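Local coordinates for protein sortase SrtE1 (Streptomyces coelicolor, PDB 5CUW) that anchors surface proteins to the bacterial cell wall as a class E sortase transpeptidase that recognises Leu-Ala-x-Thr-Gly and Leu-Pro-x-Thr-Gly sorting signals, at residues Leu43-Lys47 / Leu48-Val52. Residues are numbered along the deposited sequence; the frame is centred on the assembly and turned at random.
Sequences LHIPK and LDVVV
Leu48 lies alongside Ile45 with its isobutyl group against that residue's CG2 branch, Leu48 CG standing 3.7 Å from Ile45 CG2 and its CD1 methyl almost as near. The pair packs at the turn of a beta hairpin of the sortase domain, in which strands 39-45 and 50-56 run antiparallel and the return carries a G1 beta bulge: Asp49 and Val50 together face Ile45, and Asp49 adopts a left-handed backbone conformation. Ile45 CG2 is placed anti to the backbone N (CG1 takes chi1 -43°), which brings this methyl to Leu48 while CB rests 4.2 Å from Val50 CB. An alanine in place of Leu48 would probably open a gap beside Ile45 CG2 and leave that methyl without its neighbour in the turn.

The carbonyl of Ile45 ties the turn to the returning strand, accepting from Leu48 N at 3.0 Å and from Val50 N over opposite faces of its plane. Ile45 N returns a bond to Val50 O, and Leu43 and Val52 form the next hydrogen-bonded pair, sharing a sheet face with Ile45 and Val50. On this face Leu43 also packs against Ile114 and Val116 of strand 113-117, while Ile45 meets Leu108; Val52 comes within about 9 Å, side chain to side chain, of the probable active-site residue His94.

His44 and Val51, the intervening non-hydrogen-bonded pair, occupy the other face. Their side chains run alongside each other, and the ND1-CE1 side of the imidazole meets both valine methyls, CG2 obliquely, leaving NE2 to bond Glu117. The extended Lys47 chain carries NZ from the turn to a salt bridge with Asp112. Across the ring contact, Val51 CG2 approaches His44 ND1 to 3.6 Å and Val51 CG1 lies 3.7 Å from His44 CE1.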
ATOM      1  N   LEU A  43       8.679  -2.142   0.106  1.00 26.13           N
ATOM      2  CA  LEU A  43       7.576  -2.415   1.026  1.00 22.71           C
ATOM      3  C   LEU A  43       7.801  -3.753   1.741  1.00 24.40           C
ATOM      4  O   LEU A  43       8.051  -4.765   1.087  1.00 29.73           O
ATOM      5  CB  LEU A  43       6.252  -2.448   0.284  1.00 24.85           C
ATOM      6  CG  LEU A  43       5.002  -2.623   1.153  1.00 28.70           C
ATOM      7  CD1 LEU A  43       4.710  -1.330   1.908  1.00 27.25           C
ATOM      8  CD2 LEU A  43       3.803  -3.031   0.301  1.00 26.15           C
ATOM      9  N   HIS A  44       7.718  -3.749   3.072  1.00 20.51           N
ATOM     10  CA  HIS A  44       7.885  -4.965   3.866  1.00 22.75           C
ATOM     11  C   HIS A  44       6.585  -5.280   4.590  1.00 25.72           C
ATOM     12  O   HIS A  44       6.024  -4.416   5.249  1.00 28.80           O
ATOM     13  CB  HIS A  44       9.001  -4.830   4.910  1.00 28.15           C
ATOM     14  CG  HIS A  44      10.337  -4.445   4.351  1.00 32.34           C
ATOM     15  ND1 HIS A  44      11.377  -5.342   4.225  1.00 28.55           N
ATOM     16  CD2 HIS A  44      10.815  -3.252   3.922  1.00 33.46           C
ATOM     17  CE1 HIS A  44      12.433  -4.721   3.727  1.00 41.87           C
ATOM     18  NE2 HIS A  44      12.118  -3.454   3.532  1.00 37.71           N
ATOM     19  N   ILE A  45       6.118  -6.517   4.484  1.00 23.39           N
ATOM     20  CA  ILE A  45       4.997  -6.968   5.311  1.00 22.44           C
ATOM     21  C   ILE A  45       5.424  -8.291   5.926  1.00 23.83           C
ATOM     22  O   ILE A  45       5.197  -9.356   5.347  1.00 29.75           O
ATOM     23  CB  ILE A  45       3.686  -7.126   4.508  1.00 24.26           C
ATOM     24  CG1 ILE A  45       3.490  -5.941   3.558  1.00 27.01           C
ATOM     25  CG2 ILE A  45       2.473  -7.228   5.442  1.00 21.70           C
ATOM     26  CD1 ILE A  45       2.242  -6.039   2.726  1.00 27.47           C
ATOM     27  N   PRO A  46       6.066  -8.220   7.106  1.00 25.24           N
ATOM     28  CA  PRO A  46       6.679  -9.362   7.795  1.00 35.25           C
ATOM     29  C   PRO A  46       5.728 -10.534   8.017  1.00 30.31           C
ATOM     30  O   PRO A  46       6.167 -11.672   7.920  1.00 28.40           O
ATOM     31  CB  PRO A  46       7.121  -8.760   9.133  1.00 36.12           C
ATOM     32  CG  PRO A  46       7.405  -7.340   8.807  1.00 37.01           C
ATOM     33  CD  PRO A  46       6.358  -6.949   7.793  1.00 32.30           C
ATOM     34  N   LYS A  47       4.462 -10.278   8.310  1.00 31.95           N
ATOM     35  CA  LYS A  47       3.541 -11.384   8.563  1.00 28.58           C
ATOM     36  C   LYS A  47       3.335 -12.228   7.311  1.00 31.27           C
ATOM     37  O   LYS A  47       3.100 -13.439   7.398  1.00 36.23           O
ATOM     38  CB  LYS A  47       2.190 -10.869   9.062  1.00 33.78           C
ATOM     39  CG  LYS A  47       1.224 -11.975   9.492  1.00 40.68           C
ATOM     40  CD  LYS A  47      -0.076 -11.365   9.972  1.00 44.94           C
ATOM     41  CE  LYS A  47      -1.017 -12.387  10.569  1.00 47.10           C
ATOM     42  NZ  LYS A  47      -2.307 -11.732  10.936  1.00 42.62           N
ATOM     43  N   LEU A  48       3.423 -11.581   6.153  1.00 28.13           N
ATOM     44  CA  LEU A  48       3.145 -12.225   4.875  1.00 28.47           C
ATOM     45  C   LEU A  48       4.422 -12.663   4.141  1.00 30.95           C
ATOM     46  O   LEU A  48       4.347 -13.171   3.025  1.00 33.77           O
ATOM     47  CB  LEU A  48       2.327 -11.276   3.986  1.00 27.18           C
ATOM     48  CG  LEU A  48       1.128 -10.574   4.637  1.00 31.19           C
ATOM     49  CD1 LEU A  48       0.333  -9.763   3.614  1.00 30.24           C
ATOM     50  CD2 LEU A  48       0.228 -11.568   5.342  1.00 30.37           C
ATOM     51  N   ASP A  49       5.585 -12.458   4.762  1.00 25.30           N
ATOM     52  CA  ASP A  49       6.877 -12.756   4.137  1.00 29.13           C
ATOM     53  C   ASP A  49       7.018 -12.043   2.797  1.00 33.69           C
ATOM     54  O   ASP A  49       7.474 -12.612   1.807  1.00 30.77           O
ATOM     55  CB  ASP A  49       7.049 -14.258   3.969  1.00 37.02           C
ATOM     56  CG  ASP A  49       7.108 -14.976   5.306  1.00 52.16           C
ATOM     57  OD1 ASP A  49       7.792 -14.459   6.218  1.00 55.74           O
ATOM     58  OD2 ASP A  49       6.458 -16.034   5.455  1.00 56.08           O
ATOM     59  N   VAL A  50       6.609 -10.785   2.785  1.00 28.27           N
ATOM     60  CA  VAL A  50       6.633  -9.968   1.582  1.00 27.24           C
ATOM     61  C   VAL A  50       7.714  -8.888   1.679  1.00 27.20           C
ATOM     62  O   VAL A  50       7.758  -8.130   2.645  1.00 28.96           O
ATOM     63  CB  VAL A  50       5.255  -9.304   1.327  1.00 31.45           C
ATOM     64  CG1 VAL A  50       5.389  -8.106   0.387  1.00 32.43           C
ATOM     65  CG2 VAL A  50       4.275 -10.319   0.769  1.00 34.85           C
ATOM     66  N   VAL A  51       8.595  -8.856   0.687  1.00 30.83           N
ATOM     67  CA  VAL A  51       9.485  -7.714   0.468  1.00 25.30           C
ATOM     68  C   VAL A  51       9.425  -7.397  -1.022  1.00 28.49           C
ATOM     69  O   VAL A  51       9.688  -8.268  -1.855  1.00 36.10           O
ATOM     70  CB  VAL A  51      10.933  -7.984   0.899  1.00 36.08           C
ATOM     71  CG1 VAL A  51      11.803  -6.739   0.632  1.00 35.13           C
ATOM     72  CG2 VAL A  51      10.989  -8.354   2.361  1.00 45.91           C
ATOM     73  N   VAL A  52       9.059  -6.165  -1.365  1.00 22.12           N
ATOM     74  CA  VAL A  52       8.744  -5.870  -2.755  1.00 20.95           C
ATOM     75  C   VAL A  52       8.947  -4.393  -3.064  1.00 20.39           C
ATOM     76  O   VAL A  52       8.595  -3.526  -2.264  1.00 26.49           O
ATOM     77  CB  VAL A  52       7.303  -6.294  -3.090  1.00 23.58           C
ATOM     78  CG1 VAL A  52       6.269  -5.527  -2.225  1.00 21.11           C
ATOM     79  CG2 VAL A  52       7.021  -6.126  -4.579  1.00 24.40           C
TER